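Local atomic coordinates of melanin biosynthesis protein TyrA, putative (Shewanella oneidensis, PDB entry 2IIZ), a protein that binds heme b and probably acts as a peroxidase of the dye-decolorizing (DyP) type. Residues A[266-269]-A[270-274]. Sequence-based numbering, arbitrary orientation.
Sequences DHFE and KMLHS. With HEM (protoporphyrin IX containing Fe), chain C.
Phe268 and Leu272, one helical turn apart, lean the same way and lie side by side. CD2 of Leu272 reaches to 3.9 Å from CZ of Phe268, and Leu272 CB sits over one face of the ring. Both side chains start with CG anti to the backbone N (chi1 163° for Phe268, -174° for Leu272), which sends them off the helix in a common direction. The backbone ties the pair as well, Leu272 N donating to Phe268 O at 2.9 Å.

The other side of the evidence is the heme. The porphyrin's vinyl carbon CBC approaches the Phe268 ring obliquely, 3.2 Å from CD1, a tight contact at the ligand's rim. Selenomethionine Met271, by contrast, has CG beside its own backbone N and then runs extended, carrying CE to 3.3 Å from the heme methyl CMD. Two consecutive substituents of the porphyrin edge are thus met by two residues three positions apart, as expected for one helical face.

Away from the heme, the chain of Lys270 lies alongside the preceding turn, its CG 3.3 Å from Asp266 O. That carbonyl also accepts Lys270 N in a nearly straight bond (171° at the hydrogen). The charged ends do not meet: Asp266 OD2 and Lys270 NZ are 4.9 Å apart, and Asp266 OD1 instead bonds Thr264 OG1. His267 turns elsewhere, with ND1 donating to the backbone O of Glu240 in strand 238-249.

Phe268 also stacks on His182 and touches Phe258, a heme-binding residue, while Leu272 rests on Gln184 and Tyr186. This is an amphipathic helix of the C-terminal DyP-type ferredoxin-like domain, its apolar face packed on the antiparallel sheet and lining the heme pocket.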
ATOM      1  N   ASP A 266      10.316  20.057  22.848  1.00 34.00           N
ATOM      2  CA  ASP A 266      10.244  21.452  22.387  1.00 35.10           C
ATOM      3  C   ASP A 266      11.088  21.701  21.120  1.00 33.56           C
ATOM      4  O   ASP A 266      10.910  22.712  20.435  1.00 33.56           O
ATOM      5  CB  ASP A 266      10.496  22.476  23.513  1.00 35.74           C
ATOM      6  CG  ASP A 266      11.657  22.122  24.382  1.00 41.91           C
ATOM      7  OD1 ASP A 266      12.423  21.235  23.958  1.00 51.93           O
ATOM      8  OD2 ASP A 266      11.806  22.727  25.480  1.00 44.77           O
ATOM      9  N   HIS A 267      11.990  20.782  20.799  1.00 32.05           N
ATOM     10  CA  HIS A 267      12.755  20.891  19.557  1.00 32.37           C
ATOM     11  C   HIS A 267      11.849  20.923  18.325  1.00 33.46           C
ATOM     12  O   HIS A 267      11.893  21.879  17.551  1.00 32.74           O
ATOM     13  CB  HIS A 267      13.768  19.762  19.452  1.00 30.10           C
ATOM     14  CG  HIS A 267      14.952  19.952  20.337  1.00 30.01           C
ATOM     15  ND1 HIS A 267      16.110  19.222  20.192  1.00 27.96           N
ATOM     16  CD2 HIS A 267      15.161  20.798  21.379  1.00 24.67           C
ATOM     17  CE1 HIS A 267      16.982  19.605  21.109  1.00 37.25           C
ATOM     18  NE2 HIS A 267      16.431  20.559  21.843  1.00 25.55           N
ATOM     19  N   PHE A 268      11.029  19.889  18.147  1.00 36.11           N
ATOM     20  CA  PHE A 268      10.025  19.880  17.062  1.00 37.28           C
ATOM     21  C   PHE A 268       9.146  21.141  17.108  1.00 37.62           C
ATOM     22  O   PHE A 268       8.847  21.720  16.078  1.00 38.74           O
ATOM     23  CB  PHE A 268       9.152  18.635  17.164  1.00 38.85           C
ATOM     24  CG  PHE A 268       7.850  18.716  16.383  1.00 43.27           C
ATOM     25  CD1 PHE A 268       7.808  18.399  15.040  1.00 40.81           C
ATOM     26  CD2 PHE A 268       6.667  19.103  17.007  1.00 42.35           C
ATOM     27  CE1 PHE A 268       6.611  18.471  14.328  1.00 41.22           C
ATOM     28  CE2 PHE A 268       5.475  19.175  16.297  1.00 41.31           C
ATOM     29  CZ  PHE A 268       5.453  18.858  14.961  1.00 40.11           C
ATOM     30  N   GLU A 269       8.740  21.562  18.304  1.00 37.19           N
ATOM     31  CA  GLU A 269       7.811  22.692  18.438  1.00 37.70           C
ATOM     32  C   GLU A 269       8.428  23.994  17.949  1.00 37.04           C
ATOM     33  O   GLU A 269       7.855  24.701  17.110  1.00 39.40           O
ATOM     34  CB  GLU A 269       7.334  22.864  19.883  1.00 36.19           C
ATOM     35  CG  GLU A 269       6.148  23.812  19.995  1.00 35.29           C
ATOM     36  CD  GLU A 269       5.731  24.100  21.439  1.00 42.16           C
ATOM     37  OE1 GLU A 269       5.670  23.158  22.255  1.00 38.39           O
ATOM     38  OE2 GLU A 269       5.459  25.285  21.752  1.00 46.18           O
ATOM     39  N   LYS A 270       9.597  24.303  18.481  1.00 34.48           N
ATOM     40  CA  LYS A 270      10.352  25.447  18.015  1.00 34.65           C
ATOM     41  C   LYS A 270      10.523  25.449  16.481  1.00 33.96           C
ATOM     42  O   LYS A 270      10.390  26.495  15.845  1.00 32.23           O
ATOM     43  CB  LYS A 270      11.702  25.480  18.727  1.00 35.54           C
ATOM     44  CG  LYS A 270      11.604  25.917  20.195  1.00 37.64           C
ATOM     45  CD  LYS A 270      12.832  25.502  20.999  1.00 41.21           C
ATOM     46  CE  LYS A 270      13.084  26.447  22.204  1.00 43.58           C
ATOM     47  NZ  LYS A 270      11.815  26.858  22.871  1.00 42.58           N
HETATM   48  N   MSE A 271      10.809  24.287  15.895  1.00 31.75           N
HETATM   49  CA  MSE A 271      10.930  24.179  14.429  1.00 32.57           C
HETATM   50  C   MSE A 271       9.613  24.483  13.755  1.00 33.56           C
HETATM   51  O   MSE A 271       9.576  25.229  12.795  1.00 38.86           O
HETATM   52  CB  MSE A 271      11.399  22.788  13.993  1.00 30.27           C
HETATM   53  CG  MSE A 271      12.889  22.594  14.128  1.00 33.72           C
HETATM   54 SE   MSE A 271      13.408  20.726  14.172  0.70 31.66          SE
HETATM   55  CE  MSE A 271      15.233  20.920  14.340  1.00 33.68           C
ATOM     56  N   LEU A 272       8.534  23.902  14.263  1.00 32.22           N
ATOM     57  CA  LEU A 272       7.225  24.081  13.669  1.00 30.43           C
ATOM     58  C   LEU A 272       6.765  25.539  13.771  1.00 31.31           C
ATOM     59  O   LEU A 272       6.217  26.104  12.821  1.00 30.24           O
ATOM     60  CB  LEU A 272       6.237  23.173  14.354  1.00 28.74           C
ATOM     61  CG  LEU A 272       4.845  23.130  13.744  1.00 34.89           C
ATOM     62  CD1 LEU A 272       4.883  22.426  12.398  1.00 39.58           C
ATOM     63  CD2 LEU A 272       3.835  22.452  14.716  1.00 34.09           C
ATOM     64  N   HIS A 273       6.990  26.148  14.924  1.00 30.18           N
ATOM     65  CA  HIS A 273       6.689  27.564  15.088  1.00 30.86           C
ATOM     66  C   HIS A 273       7.445  28.368  14.026  1.00 31.32           C
ATOM     67  O   HIS A 273       6.840  29.126  13.263  1.00 31.78           O
ATOM     68  CB  HIS A 273       7.058  28.001  16.501  1.00 29.79           C
ATOM     69  CG  HIS A 273       6.771  29.433  16.787  1.00 31.80           C
ATOM     70  ND1 HIS A 273       7.381  30.464  16.103  1.00 34.53           N
ATOM     71  CD2 HIS A 273       5.948  30.012  17.693  1.00 33.00           C
ATOM     72  CE1 HIS A 273       6.940  31.617  16.573  1.00 37.77           C
ATOM     73  NE2 HIS A 273       6.069  31.371  17.538  1.00 32.79           N
ATOM     74  N   SER A 274       8.762  28.192  13.970  1.00 32.16           N
ATOM     75  CA  SER A 274       9.581  28.830  12.936  1.00 32.37           C
ATOM     76  C   SER A 274       9.073  28.596  11.504  1.00 33.03           C
ATOM     77  O   SER A 274       9.241  29.472  10.652  1.00 31.86           O
ATOM     78  CB  SER A 274      11.037  28.379  13.041  1.00 31.57           C
ATOM     79  OG  SER A 274      11.724  28.680  11.847  1.00 31.33           O
TER
HETATM   80  CHA HEM C 400      15.297  19.163   6.146  1.00 32.19           C
HETATM   81  CHB HEM C 400      11.463  17.958   3.490  1.00 28.51           C
HETATM   82  CHC HEM C 400       8.551  18.786   7.193  1.00 30.85           C
HETATM   83  CHD HEM C 400      12.375  19.450  10.010  1.00 30.50           C
HETATM   84  C1A HEM C 400      14.506  18.796   5.089  1.00 37.29           C
HETATM   85  C2A HEM C 400      14.971  18.546   3.742  1.00 29.86           C
HETATM   86  C3A HEM C 400      13.889  18.211   3.016  1.00 30.40           C
HETATM   87  C4A HEM C 400      12.740  18.238   3.881  1.00 28.44           C
HETATM   88  CMA HEM C 400      13.833  17.855   1.522  1.00 30.12           C
HETATM   89  CAA HEM C 400      16.441  18.654   3.266  1.00 33.95           C
HETATM   90  CBA HEM C 400      17.189  17.312   3.396  1.00 34.73           C
HETATM   91  CGA HEM C 400      17.592  17.047   4.830  1.00 34.44           C
HETATM   92  O1A HEM C 400      16.976  16.165   5.497  1.00 25.83           O
HETATM   93  O2A HEM C 400      18.542  17.713   5.326  1.00 35.77           O
HETATM   94  C1B HEM C 400      10.352  18.096   4.261  1.00 21.14           C
HETATM   95  C2B HEM C 400       8.997  17.877   3.801  1.00 25.79           C
HETATM   96  C3B HEM C 400       8.184  18.109   4.839  1.00 28.26           C
HETATM   97  C4B HEM C 400       9.012  18.473   5.963  1.00 27.03           C
HETATM   98  CMB HEM C 400       8.649  17.453   2.356  1.00 34.93           C
HETATM   99  CAB HEM C 400       6.652  18.029   4.927  1.00 30.78           C
HETATM  100  CBB HEM C 400       5.891  18.361   3.894  1.00 39.88           C
HETATM  101  C1C HEM C 400       9.344  19.060   8.262  1.00 28.02           C
HETATM  102  C2C HEM C 400       8.847  19.412   9.566  1.00 30.05           C
HETATM  103  C3C HEM C 400       9.905  19.600  10.359  1.00 30.86           C
HETATM  104  C4C HEM C 400      11.092  19.361   9.560  1.00 24.42           C
HETATM  105  CMC HEM C 400       7.348  19.529   9.886  1.00 32.43           C
HETATM  106  CAC HEM C 400       9.937  19.994  11.848  1.00 35.17           C
HETATM  107  CBC HEM C 400       8.850  20.241  12.593  1.00 37.61           C
HETATM  108  C1D HEM C 400      13.510  19.411   9.248  1.00 31.64           C
HETATM  109  C2D HEM C 400      14.846  19.508   9.776  1.00 32.26           C
HETATM  110  C3D HEM C 400      15.760  19.420   8.569  1.00 36.95           C
HETATM  111  C4D HEM C 400      14.878  19.278   7.440  1.00 36.39           C
HETATM  112  CMD HEM C 400      15.246  19.677  11.257  1.00 36.77           C
HETATM  113  CAD HEM C 400      17.296  19.474   8.530  1.00 36.72           C
HETATM  114  CBD HEM C 400      17.700  20.905   8.217  1.00 36.79           C
HETATM  115  CGD HEM C 400      19.173  21.150   8.445  1.00 39.04           C
HETATM  116  O1D HEM C 400      19.922  21.264   7.426  1.00 41.41           O
HETATM  117  O2D HEM C 400      19.581  21.231   9.632  1.00 26.96           O
HETATM  118  NA  HEM C 400      13.138  18.601   5.148  1.00 23.70           N
HETATM  119  NB  HEM C 400      10.333  18.458   5.591  1.00 29.20           N
HETATM  120  NC  HEM C 400      10.719  19.029   8.276  1.00 24.03           N
HETATM  121  ND  HEM C 400      13.565  19.276   7.874  1.00 34.86           N
HETATM  122 FE   HEM C 400      11.913  19.032   6.648  1.00 31.37          FE